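Local coordinates for protein (endonuclease) (Salmonella typhimurium, PDB 1BYR) that is an endonuclease of the PLD-like family, a compact alpha/beta protein that forms a dimer, at residues A[32-43]-A[110-118]. Numbering follows the deposited sequence.
Sequences MMAYSFTAPDIM and FNFTKAAET
The carbonyl oxygen of F112 is gripped by two consecutive amides of the loop leading into helix 40-51. T38 N reaches F112 O at 3.0 Å, almost head-on to the carbonyl, while A39 N lies 2.9 Å from F112 O, above the carbonyl plane, in a nearly straight hydrogen bond (N-H...O 174°). The F112 side chain goes the other way, into the core. M32, its CG anti to the backbone N (chi1 -177°) and its chain extended, brings CE over the centre of the F112 ring, 3.3 Å from the centroid: a CH-pi contact, with the sulfur farther above the same face. A34 CB meets the ring's edge, 3.6 Å from F112 CD2. Between the Y35-S36 and N111-F112 backbones one water ties the loops together, accepting from Y35 N, N111 ND2 and F112 N and donating to S36 O. Farther along, T113 CG2 presses tightly on S36 CB (3.4 Å). T113 OG1 caps its own helix, taking A116 N at 3.0 Å. At the far end the acids of D41 and E117 are modelled implausibly close, so their arrangement is doubtful; R16 forms a salt bridge with E117. The loops after strands 29-34 and 104-108 are thus joined just before helices 40-51 and 114-118, where two amides and a bridging water satisfy backbone polar groups beside an apolar ring.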
loop_
_atom_site.group_PDB
_atom_site.type_symbol
_atom_site.label_atom_id
_atom_site.label_comp_id
_atom_site.label_asym_id
_atom_site.label_seq_id
_atom_site.Cartn_x
_atom_site.Cartn_y
_atom_site.Cartn_z
ATOM N N MET A 32 -7.100 5.744 11.653
ATOM C CA MET A 32 -5.833 5.322 11.064
ATOM C C MET A 32 -5.324 3.931 11.454
ATOM O O MET A 32 -5.494 3.485 12.592
ATOM C CB MET A 32 -4.763 6.363 11.414
ATOM C CG MET A 32 -3.390 6.127 10.811
ATOM S SD MET A 32 -2.321 7.461 11.357
ATOM C CE MET A 32 -1.001 7.401 10.268
ATOM N N MET A 33 -4.694 3.259 10.483
ATOM C CA MET A 33 -4.108 1.932 10.664
ATOM C C MET A 33 -2.666 2.100 10.219
ATOM O O MET A 33 -2.403 2.687 9.167
ATOM C CB MET A 33 -4.763 0.887 9.734
ATOM C CG MET A 33 -6.280 0.701 9.870
ATOM S SD MET A 33 -6.931 -0.627 8.798
ATOM C CE MET A 33 -6.666 -2.076 9.791
ATOM N N ALA A 34 -1.718 1.589 11.000
ATOM C CA ALA A 34 -0.333 1.714 10.614
ATOM C C ALA A 34 0.504 0.522 11.025
ATOM O O ALA A 34 0.181 -0.173 11.977
ATOM C CB ALA A 34 0.253 2.969 11.228
ATOM N N TYR A 35 1.581 0.287 10.282
ATOM C CA TYR A 35 2.527 -0.767 10.622
ATOM C C TYR A 35 3.557 0.118 11.338
ATOM O O TYR A 35 3.248 0.673 12.381
ATOM C CB TYR A 35 3.093 -1.391 9.346
ATOM C CG TYR A 35 4.243 -2.349 9.564
ATOM C CD1 TYR A 35 4.280 -3.190 10.669
ATOM C CD2 TYR A 35 5.289 -2.416 8.658
ATOM C CE1 TYR A 35 5.339 -4.073 10.865
ATOM C CE2 TYR A 35 6.354 -3.293 8.845
ATOM C CZ TYR A 35 6.373 -4.124 9.947
ATOM O OH TYR A 35 7.417 -5.005 10.122
ATOM N N SER A 36 4.750 0.292 10.787
ATOM C CA SER A 36 5.725 1.180 11.421
ATOM C C SER A 36 5.118 2.578 11.583
ATOM O O SER A 36 4.748 3.215 10.600
ATOM C CB SER A 36 6.970 1.256 10.563
ATOM O OG SER A 36 7.330 -0.037 10.177
ATOM N N PHE A 37 5.052 3.055 12.827
ATOM C CA PHE A 37 4.445 4.339 13.177
ATOM C C PHE A 37 5.517 5.232 13.821
ATOM O O PHE A 37 5.674 5.222 15.042
ATOM C CB PHE A 37 3.307 4.013 14.159
ATOM C CG PHE A 37 2.408 5.164 14.508
ATOM C CD1 PHE A 37 1.521 5.691 13.579
ATOM C CD2 PHE A 37 2.404 5.680 15.803
ATOM C CE1 PHE A 37 0.631 6.711 13.933
ATOM C CE2 PHE A 37 1.522 6.699 16.166
ATOM C CZ PHE A 37 0.641 7.217 15.232
ATOM N N THR A 38 6.235 6.015 13.013
ATOM C CA THR A 38 7.329 6.845 13.549
ATOM C C THR A 38 7.557 8.282 13.038
ATOM O O THR A 38 8.188 9.081 13.736
ATOM C CB THR A 38 8.706 6.127 13.380
ATOM O OG1 THR A 38 9.019 6.033 11.985
ATOM C CG2 THR A 38 8.681 4.721 13.962
ATOM N N ALA A 39 7.075 8.616 11.846
ATOM C CA ALA A 39 7.313 9.950 11.279
ATOM C C ALA A 39 6.843 11.152 12.106
ATOM O O ALA A 39 5.641 11.395 12.242
ATOM C CB ALA A 39 6.715 10.027 9.874
ATOM N N PRO A 40 7.789 11.944 12.646
ATOM C CA PRO A 40 7.408 13.110 13.456
ATOM C C PRO A 40 6.414 14.047 12.759
ATOM O O PRO A 40 5.477 14.524 13.385
ATOM C CB PRO A 40 8.745 13.790 13.764
ATOM C CG PRO A 40 9.744 12.678 13.688
ATOM C CD PRO A 40 9.255 11.805 12.557
ATOM N N ASP A 41 6.621 14.297 11.466
ATOM C CA ASP A 41 5.745 15.166 10.683
ATOM C C ASP A 41 4.290 14.670 10.686
ATOM O O ASP A 41 3.350 15.465 10.792
ATOM C CB ASP A 41 6.250 15.246 9.250
ATOM C CG ASP A 41 6.077 13.945 8.503
ATOM O OD1 ASP A 41 6.744 12.953 8.867
ATOM O OD2 ASP A 41 5.268 13.910 7.552
ATOM N N ILE A 42 4.116 13.355 10.561
ATOM C CA ILE A 42 2.796 12.729 10.566
ATOM C C ILE A 42 2.146 12.891 11.951
ATOM O O ILE A 42 0.945 13.206 12.068
ATOM C CB ILE A 42 2.903 11.200 10.229
ATOM C CG1 ILE A 42 3.529 11.019 8.839
ATOM C CG2 ILE A 42 1.515 10.539 10.242
ATOM C CD1 ILE A 42 2.710 11.600 7.720
ATOM N N MET A 43 2.928 12.667 13.004
ATOM C CA MET A 43 2.418 12.800 14.374
ATOM C C MET A 43 1.978 14.228 14.666
ATOM O O MET A 43 0.907 14.451 15.231
ATOM C CB MET A 43 3.485 12.371 15.383
ATOM C CG MET A 43 4.092 10.984 15.088
ATOM S SD MET A 43 2.850 9.662 14.853
ATOM C CE MET A 43 3.821 8.500 13.794
ATOM N N PHE A 110 3.087 3.401 1.143
ATOM C CA PHE A 110 3.650 4.373 2.089
ATOM C C PHE A 110 3.450 4.119 3.597
ATOM O O PHE A 110 2.324 4.213 4.113
ATOM C CB PHE A 110 3.114 5.766 1.697
ATOM C CG PHE A 110 3.684 6.923 2.503
ATOM C CD1 PHE A 110 3.082 7.333 3.691
ATOM C CD2 PHE A 110 4.742 7.671 2.015
ATOM C CE1 PHE A 110 3.534 8.475 4.366
ATOM C CE2 PHE A 110 5.194 8.818 2.696
ATOM C CZ PHE A 110 4.590 9.213 3.858
ATOM N N ASN A 111 4.537 3.790 4.300
ATOM C CA ASN A 111 4.464 3.584 5.755
ATOM C C ASN A 111 4.658 4.960 6.361
ATOM O O ASN A 111 5.265 5.837 5.748
ATOM C CB ASN A 111 5.580 2.684 6.276
ATOM C CG ASN A 111 5.280 1.230 6.097
ATOM O OD1 ASN A 111 5.892 0.557 5.269
ATOM N ND2 ASN A 111 4.341 0.722 6.857
ATOM N N PHE A 112 4.165 5.149 7.575
ATOM C CA PHE A 112 4.277 6.444 8.211
ATOM C C PHE A 112 5.597 6.575 8.941
ATOM O O PHE A 112 5.671 6.644 10.177
ATOM C CB PHE A 112 3.052 6.653 9.114
ATOM C CG PHE A 112 1.749 6.430 8.390
ATOM C CD1 PHE A 112 1.341 7.302 7.391
ATOM C CD2 PHE A 112 0.987 5.299 8.626
ATOM C CE1 PHE A 112 0.199 7.044 6.632
ATOM C CE2 PHE A 112 -0.143 5.040 7.879
ATOM C CZ PHE A 112 -0.538 5.912 6.879
ATOM N N THR A 113 6.647 6.602 8.132
ATOM C CA THR A 113 8.014 6.691 8.593
ATOM C C THR A 113 8.809 7.645 7.743
ATOM O O THR A 113 8.411 8.032 6.644
ATOM C CB THR A 113 8.739 5.340 8.479
ATOM O OG1 THR A 113 8.928 5.034 7.085
ATOM C CG2 THR A 113 7.933 4.242 9.139
ATOM N N LYS A 114 9.970 7.979 8.286
ATOM C CA LYS A 114 10.942 8.863 7.646
ATOM C C LYS A 114 11.488 8.186 6.350
ATOM O O LYS A 114 11.547 8.805 5.264
ATOM C CB LYS A 114 12.091 9.142 8.643
ATOM C CG LYS A 114 11.714 8.978 10.166
ATOM C CD LYS A 114 11.272 7.531 10.586
ATOM C CE LYS A 114 12.368 6.460 10.522
ATOM N NZ LYS A 114 12.346 5.664 9.243
ATOM N N ALA A 115 11.862 6.913 6.461
ATOM C CA ALA A 115 12.384 6.178 5.310
ATOM C C ALA A 115 11.351 6.180 4.181
ATOM O O ALA A 115 11.700 6.314 3.013
ATOM C CB ALA A 115 12.738 4.759 5.716
ATOM N N ALA A 116 10.075 6.055 4.538
ATOM C CA ALA A 116 8.998 6.056 3.546
ATOM C C ALA A 116 8.833 7.403 2.831
ATOM O O ALA A 116 8.429 7.464 1.661
ATOM C CB ALA A 116 7.687 5.686 4.219
ATOM N N GLU A 117 9.134 8.479 3.550
ATOM C CA GLU A 117 9.009 9.837 3.024
ATOM C C GLU A 117 10.172 10.325 2.178
ATOM O O GLU A 117 9.987 11.032 1.187
ATOM C CB GLU A 117 8.856 10.842 4.181
ATOM C CG GLU A 117 7.786 10.486 5.208
ATOM C CD GLU A 117 7.644 11.519 6.336
ATOM O OE1 GLU A 117 8.673 11.950 6.900
ATOM O OE2 GLU A 117 6.495 11.890 6.662
ATOM N N THR A 118 11.361 9.896 2.565
ATOM C CA THR A 118 12.582 10.399 1.958
ATOM C C THR A 118 13.571 9.449 1.267
ATOM O O THR A 118 14.461 9.902 0.550
ATOM C CB THR A 118 13.324 11.185 3.079
ATOM O OG1 THR A 118 13.006 12.578 2.986
ATOM C CG2 THR A 118 14.798 10.936 3.036
HETATM O O HOH W 1 2.951 2.392 8.531
#